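D-glycero-D-manno-heptose 1-phosphate kinase (Bacteroides thetaiotaomicron, PDB 3K85) probably transfers a phosphate from ATP to the sugar phosphate D-glycero-D-manno-heptose 1-phosphate, as a GHMP-family kinase. Local coordinates at residues P9-L14 against G157-Y162; N38-C43 against Q330-G335; T103-P108 against L113-T118. One frame throughout, in Å; residues are numbered along the deposited sequence.

Contact 1: residues P9-L14 against G157-Y162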
ATOM      1  N   PRO A   9     -17.718   3.518  -1.358  1.00 24.35           N
ATOM      2  CA  PRO A   9     -17.920   2.076  -1.257  1.00 24.77           C
ATOM      3  C   PRO A   9     -18.124   1.566   0.164  1.00 25.23           C
ATOM      4  O   PRO A   9     -17.746   2.214   1.140  1.00 26.15           O
ATOM      5  CB  PRO A   9     -16.650   1.517  -1.891  1.00 23.60           C
ATOM      6  CG  PRO A   9     -15.611   2.478  -1.392  1.00 22.57           C
ATOM      7  CD  PRO A   9     -16.291   3.840  -1.555  1.00 24.73           C
ATOM      8  N   LEU A  10     -18.742   0.395   0.264  1.00 28.44           N
ATOM      9  CA  LEU A  10     -18.980  -0.248   1.545  1.00 31.53           C
ATOM     10  C   LEU A  10     -17.736  -1.096   1.717  1.00 32.26           C
ATOM     11  O   LEU A  10     -16.871  -1.093   0.848  1.00 32.75           O
ATOM     12  CB  LEU A  10     -20.237  -1.123   1.495  1.00 32.86           C
ATOM     13  CG  LEU A  10     -21.569  -0.401   1.243  1.00 35.98           C
ATOM     14  CD1 LEU A  10     -22.644  -1.432   0.948  1.00 36.62           C
ATOM     15  CD2 LEU A  10     -21.965   0.448   2.452  1.00 36.32           C
ATOM     16  N   ARG A  11     -17.635  -1.829   2.813  1.00 34.41           N
ATOM     17  CA  ARG A  11     -16.436  -2.612   3.030  1.00 34.69           C
ATOM     18  C   ARG A  11     -16.674  -3.931   3.725  1.00 32.92           C
ATOM     19  O   ARG A  11     -17.722  -4.159   4.304  1.00 33.29           O
ATOM     20  CB  ARG A  11     -15.447  -1.780   3.844  1.00 37.63           C
ATOM     21  CG  ARG A  11     -15.979  -1.351   5.208  1.00 40.90           C
ATOM     22  CD  ARG A  11     -15.980  -2.522   6.180  1.00 44.36           C
ATOM     23  NE  ARG A  11     -16.569  -2.195   7.474  1.00 45.76           N
ATOM     24  CZ  ARG A  11     -17.496  -2.942   8.066  1.00 47.79           C
ATOM     25  NH1 ARG A  11     -17.931  -4.043   7.469  1.00 46.80           N
ATOM     26  NH2 ARG A  11     -17.976  -2.602   9.253  1.00 47.61           N
ATOM     27  N   LEU A  12     -15.670  -4.793   3.657  1.00 33.85           N
ATOM     28  CA  LEU A  12     -15.700  -6.094   4.295  1.00 33.62           C
ATOM     29  C   LEU A  12     -14.688  -6.005   5.422  1.00 36.84           C
ATOM     30  O   LEU A  12     -13.571  -5.522   5.219  1.00 35.94           O
ATOM     31  CB  LEU A  12     -15.253  -7.176   3.325  1.00 32.41           C
ATOM     32  CG  LEU A  12     -16.271  -8.209   2.869  1.00 32.46           C
ATOM     33  CD1 LEU A  12     -17.638  -7.572   2.674  1.00 30.96           C
ATOM     34  CD2 LEU A  12     -15.765  -8.825   1.573  1.00 32.97           C
ATOM     35  N   GLY A  13     -15.088  -6.456   6.608  1.00 38.36           N
ATOM     36  CA  GLY A  13     -14.185  -6.440   7.742  1.00 38.71           C
ATOM     37  C   GLY A  13     -13.405  -7.733   7.679  1.00 38.44           C
ATOM     38  O   GLY A  13     -13.891  -8.781   8.107  1.00 40.98           O
ATOM     39  N   LEU A  14     -12.197  -7.676   7.141  1.00 35.25           N
ATOM     40  CA  LEU A  14     -11.402  -8.882   7.023  1.00 33.47           C
ATOM     41  C   LEU A  14     -10.871  -9.376   8.356  1.00 32.82           C
ATOM     42  O   LEU A  14     -10.892 -10.577   8.613  1.00 34.31           O
ATOM     43  CB  LEU A  14     -10.261  -8.667   6.024  1.00 29.80           C
ATOM     44  CG  LEU A  14     -10.790  -8.344   4.618  1.00 30.09           C
ATOM     45  CD1 LEU A  14      -9.654  -8.094   3.661  1.00 28.13           C
ATOM     46  CD2 LEU A  14     -11.649  -9.499   4.132  1.00 30.10           C
ATOM     47  N   GLY A 157     -17.586   1.752  15.987  1.00 43.55           N
ATOM     48  CA  GLY A 157     -16.142   1.868  15.843  1.00 39.61           C
ATOM     49  C   GLY A 157     -15.658   2.983  14.926  1.00 38.36           C
ATOM     50  O   GLY A 157     -16.350   3.977  14.712  1.00 35.09           O
ATOM     51  N   LYS A 158     -14.464   2.821  14.363  1.00 37.33           N
ATOM     52  CA  LYS A 158     -13.911   3.857  13.499  1.00 34.96           C
ATOM     53  C   LYS A 158     -13.516   3.346  12.118  1.00 32.71           C
ATOM     54  O   LYS A 158     -13.403   4.120  11.172  1.00 33.09           O
ATOM     55  CB  LYS A 158     -12.677   4.478  14.161  1.00 36.36           C
ATOM     56  CG  LYS A 158     -12.854   4.830  15.639  1.00 38.28           C
ATOM     57  CD  LYS A 158     -11.528   5.238  16.267  1.00 39.25           C
ATOM     58  CE  LYS A 158     -11.637   5.433  17.788  1.00 43.09           C
ATOM     59  NZ  LYS A 158     -11.851   4.155  18.542  1.00 40.95           N
ATOM     60  N   GLN A 159     -13.315   2.045  11.996  1.00 30.80           N
ATOM     61  CA  GLN A 159     -12.886   1.492  10.724  1.00 32.69           C
ATOM     62  C   GLN A 159     -13.748   1.881   9.515  1.00 33.09           C
ATOM     63  O   GLN A 159     -13.208   2.181   8.443  1.00 33.66           O
ATOM     64  CB  GLN A 159     -12.749  -0.034  10.821  1.00 31.07           C
ATOM     65  CG  GLN A 159     -14.047  -0.806  10.921  1.00 32.80           C
ATOM     66  CD  GLN A 159     -13.840  -2.271  10.626  1.00 32.81           C
ATOM     67  OE1 GLN A 159     -13.221  -2.625   9.621  1.00 35.30           O
ATOM     68  NE2 GLN A 159     -14.356  -3.137  11.493  1.00 34.68           N
ATOM     69  N   ASP A 160     -15.068   1.907   9.702  1.00 32.66           N
ATOM     70  CA  ASP A 160     -16.016   2.249   8.639  1.00 31.34           C
ATOM     71  C   ASP A 160     -15.809   3.605   7.986  1.00 30.92           C
ATOM     72  O   ASP A 160     -15.808   3.712   6.762  1.00 30.77           O
ATOM     73  CB  ASP A 160     -17.457   2.187   9.160  1.00 32.27           C
ATOM     74  CG  ASP A 160     -17.850   0.803   9.619  1.00 34.34           C
ATOM     75  OD1 ASP A 160     -17.003  -0.121   9.547  1.00 33.85           O
ATOM     76  OD2 ASP A 160     -19.011   0.644  10.057  1.00 38.45           O
ATOM     77  N   GLN A 161     -15.654   4.649   8.783  1.00 29.48           N
ATOM     78  CA  GLN A 161     -15.462   5.967   8.189  1.00 30.02           C
ATOM     79  C   GLN A 161     -14.197   6.029   7.329  1.00 28.68           C
ATOM     80  O   GLN A 161     -14.208   6.562   6.215  1.00 27.09           O
ATOM     81  CB  GLN A 161     -15.388   7.055   9.271  1.00 30.74           C
ATOM     82  CG  GLN A 161     -16.719   7.380   9.948  1.00 30.19           C
ATOM     83  CD  GLN A 161     -17.085   6.408  11.059  1.00 28.34           C
ATOM     84  OE1 GLN A 161     -16.484   5.346  11.208  1.00 24.96           O
ATOM     85  NE2 GLN A 161     -18.088   6.778  11.848  1.00 33.74           N
ATOM     86  N   TYR A 162     -13.111   5.470   7.847  1.00 27.28           N
ATOM     87  CA  TYR A 162     -11.839   5.502   7.138  1.00 25.76           C
ATOM     88  C   TYR A 162     -11.822   4.640   5.883  1.00 24.71           C
ATOM     89  O   TYR A 162     -11.236   5.031   4.865  1.00 21.83           O
ATOM     90  CB  TYR A 162     -10.707   5.093   8.090  1.00 25.44           C
ATOM     91  CG  TYR A 162     -10.358   6.166   9.096  1.00 22.87           C
ATOM     92  CD1 TYR A 162      -9.382   7.119   8.810  1.00 24.21           C
ATOM     93  CD2 TYR A 162     -11.058   6.281  10.297  1.00 23.44           C
ATOM     94  CE1 TYR A 162      -9.113   8.167   9.689  1.00 24.02           C
ATOM     95  CE2 TYR A 162     -10.798   7.337  11.188  1.00 24.57           C
ATOM     96  CZ  TYR A 162      -9.829   8.274  10.872  1.00 26.12           C
ATOM     97  OH  TYR A 162      -9.605   9.356  11.703  1.00 28.15           O
TER

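Contact 2: residues N38-C43 against Q330-G335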
ATOM      1  N   ASN A  38     -17.412  -3.291  -4.357  1.00 26.82           N
ATOM      2  CA  ASN A  38     -18.249  -2.595  -5.335  1.00 27.98           C
ATOM      3  C   ASN A  38     -19.724  -2.340  -5.017  1.00 28.17           C
ATOM      4  O   ASN A  38     -20.558  -2.307  -5.929  1.00 29.54           O
ATOM      5  CB  ASN A  38     -18.144  -3.285  -6.700  1.00 29.06           C
ATOM      6  CG  ASN A  38     -18.540  -4.742  -6.649  1.00 31.01           C
ATOM      7  OD1 ASN A  38     -18.821  -5.291  -5.578  1.00 32.08           O
ATOM      8  ND2 ASN A  38     -18.549  -5.387  -7.808  1.00 31.16           N
ATOM      9  N   LEU A  39     -20.047  -2.158  -3.740  1.00 27.53           N
ATOM     10  CA  LEU A  39     -21.413  -1.829  -3.324  1.00 29.66           C
ATOM     11  C   LEU A  39     -21.269  -0.415  -2.768  1.00 29.40           C
ATOM     12  O   LEU A  39     -20.500  -0.191  -1.834  1.00 30.07           O
ATOM     13  CB  LEU A  39     -21.912  -2.808  -2.256  1.00 31.65           C
ATOM     14  CG  LEU A  39     -22.583  -4.072  -2.812  1.00 33.23           C
ATOM     15  CD1 LEU A  39     -21.809  -4.608  -4.012  1.00 35.30           C
ATOM     16  CD2 LEU A  39     -22.662  -5.119  -1.727  1.00 33.25           C
ATOM     17  N   TYR A  40     -22.019   0.530  -3.328  1.00 27.48           N
ATOM     18  CA  TYR A  40     -21.878   1.926  -2.951  1.00 26.72           C
ATOM     19  C   TYR A  40     -23.048   2.697  -2.348  1.00 27.40           C
ATOM     20  O   TYR A  40     -24.157   2.187  -2.190  1.00 28.66           O
ATOM     21  CB  TYR A  40     -21.422   2.703  -4.181  1.00 26.24           C
ATOM     22  CG  TYR A  40     -20.224   2.126  -4.905  1.00 29.87           C
ATOM     23  CD1 TYR A  40     -18.929   2.598  -4.640  1.00 29.42           C
ATOM     24  CD2 TYR A  40     -20.385   1.155  -5.910  1.00 28.44           C
ATOM     25  CE1 TYR A  40     -17.826   2.133  -5.363  1.00 27.62           C
ATOM     26  CE2 TYR A  40     -19.284   0.680  -6.638  1.00 29.15           C
ATOM     27  CZ  TYR A  40     -18.006   1.181  -6.357  1.00 30.89           C
ATOM     28  OH  TYR A  40     -16.912   0.756  -7.083  1.00 29.47           O
ATOM     29  N   ALA A  41     -22.746   3.959  -2.039  1.00 24.58           N
ATOM     30  CA  ALA A  41     -23.685   4.943  -1.521  1.00 23.18           C
ATOM     31  C   ALA A  41     -23.542   6.034  -2.571  1.00 23.35           C
ATOM     32  O   ALA A  41     -22.422   6.385  -2.948  1.00 23.36           O
ATOM     33  CB  ALA A  41     -23.231   5.464  -0.151  1.00 20.24           C
ATOM     34  N   TYR A  42     -24.645   6.570  -3.068  1.00 21.52           N
ATOM     35  CA  TYR A  42     -24.529   7.602  -4.088  1.00 21.33           C
ATOM     36  C   TYR A  42     -25.237   8.826  -3.592  1.00 21.35           C
ATOM     37  O   TYR A  42     -26.116   8.743  -2.754  1.00 22.36           O
ATOM     38  CB  TYR A  42     -25.172   7.164  -5.410  1.00 21.05           C
ATOM     39  CG  TYR A  42     -24.779   5.777  -5.870  1.00 22.79           C
ATOM     40  CD1 TYR A  42     -23.940   5.583  -6.981  1.00 23.51           C
ATOM     41  CD2 TYR A  42     -25.266   4.653  -5.213  1.00 21.94           C
ATOM     42  CE1 TYR A  42     -23.611   4.285  -7.419  1.00 23.32           C
ATOM     43  CE2 TYR A  42     -24.941   3.366  -5.637  1.00 25.16           C
ATOM     44  CZ  TYR A  42     -24.119   3.182  -6.734  1.00 24.23           C
ATOM     45  OH  TYR A  42     -23.798   1.889  -7.102  1.00 28.37           O
ATOM     46  N   CYS A  43     -24.852   9.970  -4.124  1.00 21.63           N
ATOM     47  CA  CYS A  43     -25.469  11.209  -3.729  1.00 23.28           C
ATOM     48  C   CYS A  43     -25.238  12.225  -4.822  1.00 24.62           C
ATOM     49  O   CYS A  43     -24.158  12.282  -5.405  1.00 25.28           O
ATOM     50  CB  CYS A  43     -24.860  11.710  -2.410  1.00 22.62           C
ATOM     51  SG  CYS A  43     -25.287  13.430  -1.991  1.00 27.52           S
ATOM     52  N   GLN A 330     -17.221  -7.527  -5.719  1.00 31.95           N
ATOM     53  CA  GLN A 330     -15.866  -7.425  -6.213  1.00 31.70           C
ATOM     54  C   GLN A 330     -15.194  -6.356  -5.349  1.00 28.74           C
ATOM     55  O   GLN A 330     -15.844  -5.404  -4.904  1.00 27.34           O
ATOM     56  CB  GLN A 330     -15.855  -7.007  -7.685  1.00 35.02           C
ATOM     57  CG  GLN A 330     -16.430  -8.055  -8.626  1.00 41.31           C
ATOM     58  CD  GLN A 330     -15.668  -9.368  -8.554  1.00 44.84           C
ATOM     59  OE1 GLN A 330     -14.460  -9.407  -8.792  1.00 47.66           O
ATOM     60  NE2 GLN A 330     -16.370 -10.449  -8.222  1.00 46.93           N
ATOM     61  N   PHE A 331     -13.907  -6.532  -5.087  1.00 25.67           N
ATOM     62  CA  PHE A 331     -13.158  -5.567  -4.302  1.00 25.33           C
ATOM     63  C   PHE A 331     -12.931  -4.351  -5.180  1.00 23.97           C
ATOM     64  O   PHE A 331     -12.710  -4.488  -6.381  1.00 23.95           O
ATOM     65  CB  PHE A 331     -11.819  -6.161  -3.888  1.00 22.50           C
ATOM     66  CG  PHE A 331     -11.929  -7.197  -2.818  1.00 21.08           C
ATOM     67  CD1 PHE A 331     -12.306  -6.840  -1.526  1.00 21.63           C
ATOM     68  CD2 PHE A 331     -11.655  -8.527  -3.096  1.00 19.42           C
ATOM     69  CE1 PHE A 331     -12.405  -7.792  -0.524  1.00 19.17           C
ATOM     70  CE2 PHE A 331     -11.751  -9.493  -2.105  1.00 21.88           C
ATOM     71  CZ  PHE A 331     -12.126  -9.127  -0.815  1.00 21.66           C
ATOM     72  N   ILE A 332     -13.005  -3.162  -4.599  1.00 23.45           N
ATOM     73  CA  ILE A 332     -12.781  -1.954  -5.376  1.00 26.15           C
ATOM     74  C   ILE A 332     -11.630  -1.223  -4.688  1.00 28.53           C
ATOM     75  O   ILE A 332     -11.613  -1.101  -3.463  1.00 28.28           O
ATOM     76  CB  ILE A 332     -14.079  -1.090  -5.448  1.00 26.33           C
ATOM     77  CG1 ILE A 332     -13.850   0.137  -6.328  1.00 27.54           C
ATOM     78  CG2 ILE A 332     -14.511  -0.662  -4.070  1.00 30.01           C
ATOM     79  CD1 ILE A 332     -13.528  -0.206  -7.785  1.00 29.15           C
ATOM     80  N   ASP A 333     -10.656  -0.754  -5.464  1.00 31.11           N
ATOM     81  CA  ASP A 333      -9.489  -0.088  -4.884  1.00 35.51           C
ATOM     82  C   ASP A 333      -9.614   1.396  -4.588  1.00 35.81           C
ATOM     83  O   ASP A 333      -8.767   1.958  -3.895  1.00 37.43           O
ATOM     84  CB  ASP A 333      -8.258  -0.289  -5.768  1.00 38.68           C
ATOM     85  CG  ASP A 333      -6.981   0.211  -5.098  1.00 43.85           C
ATOM     86  OD1 ASP A 333      -6.527  -0.435  -4.129  1.00 44.40           O
ATOM     87  OD2 ASP A 333      -6.438   1.256  -5.529  1.00 46.73           O
ATOM     88  N   ASP A 334     -10.657   2.034  -5.104  1.00 34.98           N
ATOM     89  CA  ASP A 334     -10.842   3.460  -4.887  1.00 35.55           C
ATOM     90  C   ASP A 334     -11.730   3.798  -3.702  1.00 32.84           C
ATOM     91  O   ASP A 334     -12.593   3.022  -3.311  1.00 34.79           O
ATOM     92  CB  ASP A 334     -11.414   4.103  -6.151  1.00 40.89           C
ATOM     93  CG  ASP A 334     -10.358   4.339  -7.212  1.00 46.00           C
ATOM     94  OD1 ASP A 334      -9.369   3.568  -7.254  1.00 47.78           O
ATOM     95  OD2 ASP A 334     -10.525   5.291  -8.010  1.00 48.93           O
ATOM     96  N   GLY A 335     -11.503   4.965  -3.127  1.00 28.95           N
ATOM     97  CA  GLY A 335     -12.314   5.400  -2.013  1.00 26.07           C
ATOM     98  C   GLY A 335     -13.365   6.345  -2.556  1.00 23.92           C
ATOM     99  O   GLY A 335     -13.537   6.469  -3.765  1.00 23.37           O
TER

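Contact 3: residues T103-P108 against L113-T118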
ATOM      1  N   THR A 103     -30.395  10.712  -2.567  1.00 36.20           N
ATOM      2  CA  THR A 103     -29.566   9.742  -1.894  1.00 36.82           C
ATOM      3  C   THR A 103     -30.079   8.311  -1.922  1.00 37.02           C
ATOM      4  O   THR A 103     -31.265   8.075  -1.725  1.00 38.24           O
ATOM      5  CB  THR A 103     -29.398  10.169  -0.414  1.00 37.06           C
ATOM      6  OG1 THR A 103     -28.534  11.308  -0.331  1.00 39.74           O
ATOM      7  CG2 THR A 103     -28.813   9.074   0.389  1.00 38.46           C
ATOM      8  N   TYR A 104     -29.183   7.359  -2.171  1.00 36.68           N
ATOM      9  CA  TYR A 104     -29.551   5.949  -2.139  1.00 38.35           C
ATOM     10  C   TYR A 104     -28.320   5.081  -1.912  1.00 37.27           C
ATOM     11  O   TYR A 104     -27.207   5.480  -2.227  1.00 35.05           O
ATOM     12  CB  TYR A 104     -30.355   5.529  -3.389  1.00 41.20           C
ATOM     13  CG  TYR A 104     -29.601   5.318  -4.676  1.00 43.95           C
ATOM     14  CD1 TYR A 104     -29.020   4.082  -4.974  1.00 45.58           C
ATOM     15  CD2 TYR A 104     -29.497   6.346  -5.619  1.00 45.48           C
ATOM     16  CE1 TYR A 104     -28.347   3.870  -6.189  1.00 46.73           C
ATOM     17  CE2 TYR A 104     -28.828   6.147  -6.836  1.00 47.20           C
ATOM     18  CZ  TYR A 104     -28.253   4.908  -7.114  1.00 46.15           C
ATOM     19  OH  TYR A 104     -27.570   4.725  -8.301  1.00 44.55           O
ATOM     20  N   ASN A 105     -28.545   3.911  -1.328  1.00 39.21           N
ATOM     21  CA  ASN A 105     -27.489   2.970  -0.977  1.00 41.72           C
ATOM     22  C   ASN A 105     -27.776   1.612  -1.617  1.00 43.47           C
ATOM     23  O   ASN A 105     -28.911   1.330  -1.982  1.00 42.77           O
ATOM     24  CB  ASN A 105     -27.454   2.840   0.554  1.00 44.42           C
ATOM     25  CG  ASN A 105     -26.112   2.368   1.083  1.00 48.13           C
ATOM     26  OD1 ASN A 105     -25.742   1.203   0.925  1.00 49.72           O
ATOM     27  ND2 ASN A 105     -25.370   3.278   1.718  1.00 48.82           N
ATOM     28  N   ASP A 106     -26.744   0.783  -1.769  1.00 47.06           N
ATOM     29  CA  ASP A 106     -26.909  -0.549  -2.356  1.00 50.19           C
ATOM     30  C   ASP A 106     -27.073  -1.597  -1.263  1.00 52.31           C
ATOM     31  O   ASP A 106     -27.163  -2.791  -1.552  1.00 52.51           O
ATOM     32  CB  ASP A 106     -25.706  -0.939  -3.230  1.00 49.13           C
ATOM     33  CG  ASP A 106     -25.643  -0.163  -4.532  1.00 50.35           C
ATOM     34  OD1 ASP A 106     -26.715   0.178  -5.077  1.00 50.57           O
ATOM     35  OD2 ASP A 106     -24.520   0.089  -5.023  1.00 48.64           O
ATOM     36  N   ALA A 107     -27.103  -1.153  -0.010  1.00 55.16           N
ATOM     37  CA  ALA A 107     -27.263  -2.069   1.118  1.00 59.14           C
ATOM     38  C   ALA A 107     -28.146  -1.471   2.219  1.00 62.41           C
ATOM     39  O   ALA A 107     -28.033  -0.284   2.552  1.00 61.69           O
ATOM     40  CB  ALA A 107     -25.902  -2.440   1.683  1.00 57.71           C
ATOM     41  N   PRO A 108     -29.039  -2.297   2.801  1.00 65.25           N
ATOM     42  CA  PRO A 108     -29.974  -1.911   3.868  1.00 67.28           C
ATOM     43  C   PRO A 108     -29.360  -1.399   5.186  1.00 69.47           C
ATOM     44  O   PRO A 108     -28.137  -1.381   5.357  1.00 68.32           O
ATOM     45  CB  PRO A 108     -30.814  -3.177   4.058  1.00 66.86           C
ATOM     46  CG  PRO A 108     -29.858  -4.276   3.685  1.00 66.08           C
ATOM     47  CD  PRO A 108     -29.206  -3.719   2.450  1.00 65.13           C
ATOM     48  N   LEU A 113     -21.923  -3.752   6.702  1.00 51.66           N
ATOM     49  CA  LEU A 113     -20.925  -3.342   5.726  1.00 47.59           C
ATOM     50  C   LEU A 113     -20.585  -1.877   5.913  1.00 44.22           C
ATOM     51  O   LEU A 113     -19.940  -1.277   5.057  1.00 44.50           O
ATOM     52  CB  LEU A 113     -21.468  -3.548   4.314  1.00 48.13           C
ATOM     53  CG  LEU A 113     -21.901  -4.967   3.954  1.00 48.18           C
ATOM     54  CD1 LEU A 113     -22.716  -4.946   2.678  1.00 48.96           C
ATOM     55  CD2 LEU A 113     -20.669  -5.844   3.801  1.00 49.38           C
ATOM     56  N   GLY A 114     -21.037  -1.309   7.028  1.00 41.63           N
ATOM     57  CA  GLY A 114     -20.792   0.093   7.324  1.00 36.86           C
ATOM     58  C   GLY A 114     -21.620   1.061   6.489  1.00 34.96           C
ATOM     59  O   GLY A 114     -21.149   2.157   6.164  1.00 32.73           O
ATOM     60  N   THR A 115     -22.851   0.672   6.161  1.00 32.28           N
ATOM     61  CA  THR A 115     -23.742   1.497   5.344  1.00 32.06           C
ATOM     62  C   THR A 115     -23.811   2.953   5.746  1.00 30.65           C
ATOM     63  O   THR A 115     -23.598   3.849   4.927  1.00 29.59           O
ATOM     64  CB  THR A 115     -25.187   0.973   5.358  1.00 33.28           C
ATOM     65  OG1 THR A 115     -25.231  -0.339   4.785  1.00 36.02           O
ATOM     66  CG2 THR A 115     -26.086   1.902   4.548  1.00 33.31           C
ATOM     67  N   SER A 116     -24.122   3.178   7.014  1.00 31.48           N
ATOM     68  CA  SER A 116     -24.252   4.519   7.564  1.00 30.69           C
ATOM     69  C   SER A 116     -22.997   5.381   7.382  1.00 27.55           C
ATOM     70  O   SER A 116     -23.056   6.482   6.829  1.00 25.15           O
ATOM     71  CB  SER A 116     -24.609   4.411   9.053  1.00 34.50           C
ATOM     72  OG  SER A 116     -24.946   5.675   9.596  1.00 36.81           O
ATOM     73  N   SER A 117     -21.861   4.886   7.850  1.00 27.53           N
ATOM     74  CA  SER A 117     -20.621   5.642   7.721  1.00 28.32           C
ATOM     75  C   SER A 117     -20.285   5.898   6.248  1.00 27.64           C
ATOM     76  O   SER A 117     -19.849   6.986   5.873  1.00 26.86           O
ATOM     77  CB  SER A 117     -19.492   4.879   8.403  1.00 30.52           C
ATOM     78  OG  SER A 117     -19.830   4.601   9.753  1.00 34.64           O
ATOM     79  N   THR A 118     -20.505   4.895   5.408  1.00 27.93           N
ATOM     80  CA  THR A 118     -20.224   5.051   3.993  1.00 28.04           C
ATOM     81  C   THR A 118     -21.060   6.186   3.434  1.00 28.86           C
ATOM     82  O   THR A 118     -20.536   7.039   2.701  1.00 30.39           O
ATOM     83  CB  THR A 118     -20.517   3.754   3.226  1.00 28.10           C
ATOM     84  OG1 THR A 118     -19.498   2.796   3.525  1.00 28.43           O
ATOM     85  CG2 THR A 118     -20.548   4.001   1.731  1.00 25.80           C
TER

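Contact 1: residues P9-L14 against G157-Y162
R11 grips D160 from the side, spending two of its nitrogens on a single oxygen. NE lies 3.0 Å and NH2 2.7 Å from OD1 of D160, so this one atom accepts both bonds of the salt bridge. OD1 falls close to the guanidinium plane, at the edge between the two donors. The carboxylate does not lie flat against that edge, since the two planes stand 58° apart. Both donors come from the same face of the carboxylate, NH2 on the syn side and NE from higher above the plane. CG of the arginine sits between the backbone N and the carbonyl carbon (chi1 60°), and a bend at chi2 turns the chain before it extends to the guanidinium. The pair recalls the arginine and aspartate of the galactokinase active site, so D160 may lie at the active site. Q159 adds looser packing, its OE1 4.0 Å from NE of R11 at an oblique angle, while the same oxygen accepts a hydrogen bond from N34. In the second shell, G112 O takes NH1 of R11, which helps to fix the rotation of the guanidinium. OD2 of D20 accepts a hydrogen bond from the backbone N of Q159 at the start of the helix, with K158 at its N-cap. The bridge ties strand 4-15 to the start of helix 159-166, which touches helices 115-131 and 137-151, with Q159 resting on I32 of strand 30-37.

Contact 2: residues N38-C43 against Q330-G335
N38 turns its side chain back toward Q330, with CG lodged between its own backbone N and carbonyl carbon (chi1 58°), so that main chain and amide face the same partner. CG1 of I332, anti to the backbone N (chi1 -177°), is set against the hydroxyl of Y40. Two hydrogen bonds result at N38. Its backbone N gives to Q330 O at 2.7 Å, nearly along the C=O axis, and Q330 N gives back to N38 OD1 at 2.8 Å. The second donor lies 49° out of the amide carbonyl plane, so not on a lone pair. The two side chains run alongside each other. Farther on, Y40 and I332 cross at about a right angle, with the phenol OH 3.2 Å from CG1 of I332, at the edge of the ring. The paired bonds hold the loop 330-335 against the corner at N38, where the chain turns into strand 39-47, and D333 of the same loop forms a salt bridge with K186 of the second subunit. Around this surface contact, strand 39-47 pairs with strands 4-15 and 99-105. The loop 330-335 leads into strand 337-340; I332 rests on P9, while F331 packs against helix 189-197.

Contact 3: residues T103-P108 against L113-T118
N105 carries a buried amide nitrogen, ND2, for which the model offers no polar partner, and a methyl group closes on it instead: CG2 of T115 lies 3.2 Å from ND2. The rest of the amide is well used. OD1 accepts the backbone N of A107 at 2.9 Å, in the carbonyl plane and on a lone pair, which makes an Asx turn where strand 99-105 ends. T115 meets the segment 103-108 with both of its branches. With CG2 anti to the backbone N, the methyl meets N105 while OG1 is left to donate to P108 O at 3.1 Å, a carbonyl that also accepts from S111. Beside them CB of A107 touches CD1 of L113 at 4.2 Å. An alanine in place of this asparagine is likely to leave the A107 backbone N without its side-chain acceptor and open a gap beside the T115 methyl. The chain from P108 to S117 carries the glycine-rich signature of GHMP kinases, whose counterpart in relatives wraps the ATP phosphates; it probably does so here. The contact closes that loop between strand 99-105 and helix 115-131, whose first turn sets S117 against helix 159-166, while A107 and L113 cover L10 and L12 of strand 4-15.

Three contacts converge on one mixed sheet, their centres 10 to 12 Å apart. Strand 39-47 lies between its partners 4-15 and 99-105, so the strands of contacts 1, 2 and 3 are all tied together, L10 N to L39 O and Y42 N to Y104 O being probable hydrogen bonds. Along the chain, contacts 1 and 2 cross, while contact 3 is nested inside the loops closed by both. At D160, the start of helix 159-166 meets both the N-cap residue G114 and the first-turn residue S117 of helix 115-131, bringing contact 1 beside the glycine-rich loop, consistent with a place near the probable nucleotide site. Contact 2 instead brings the distant 330-335 loop onto the same sheet, joining C-terminal chain to N-terminal strands.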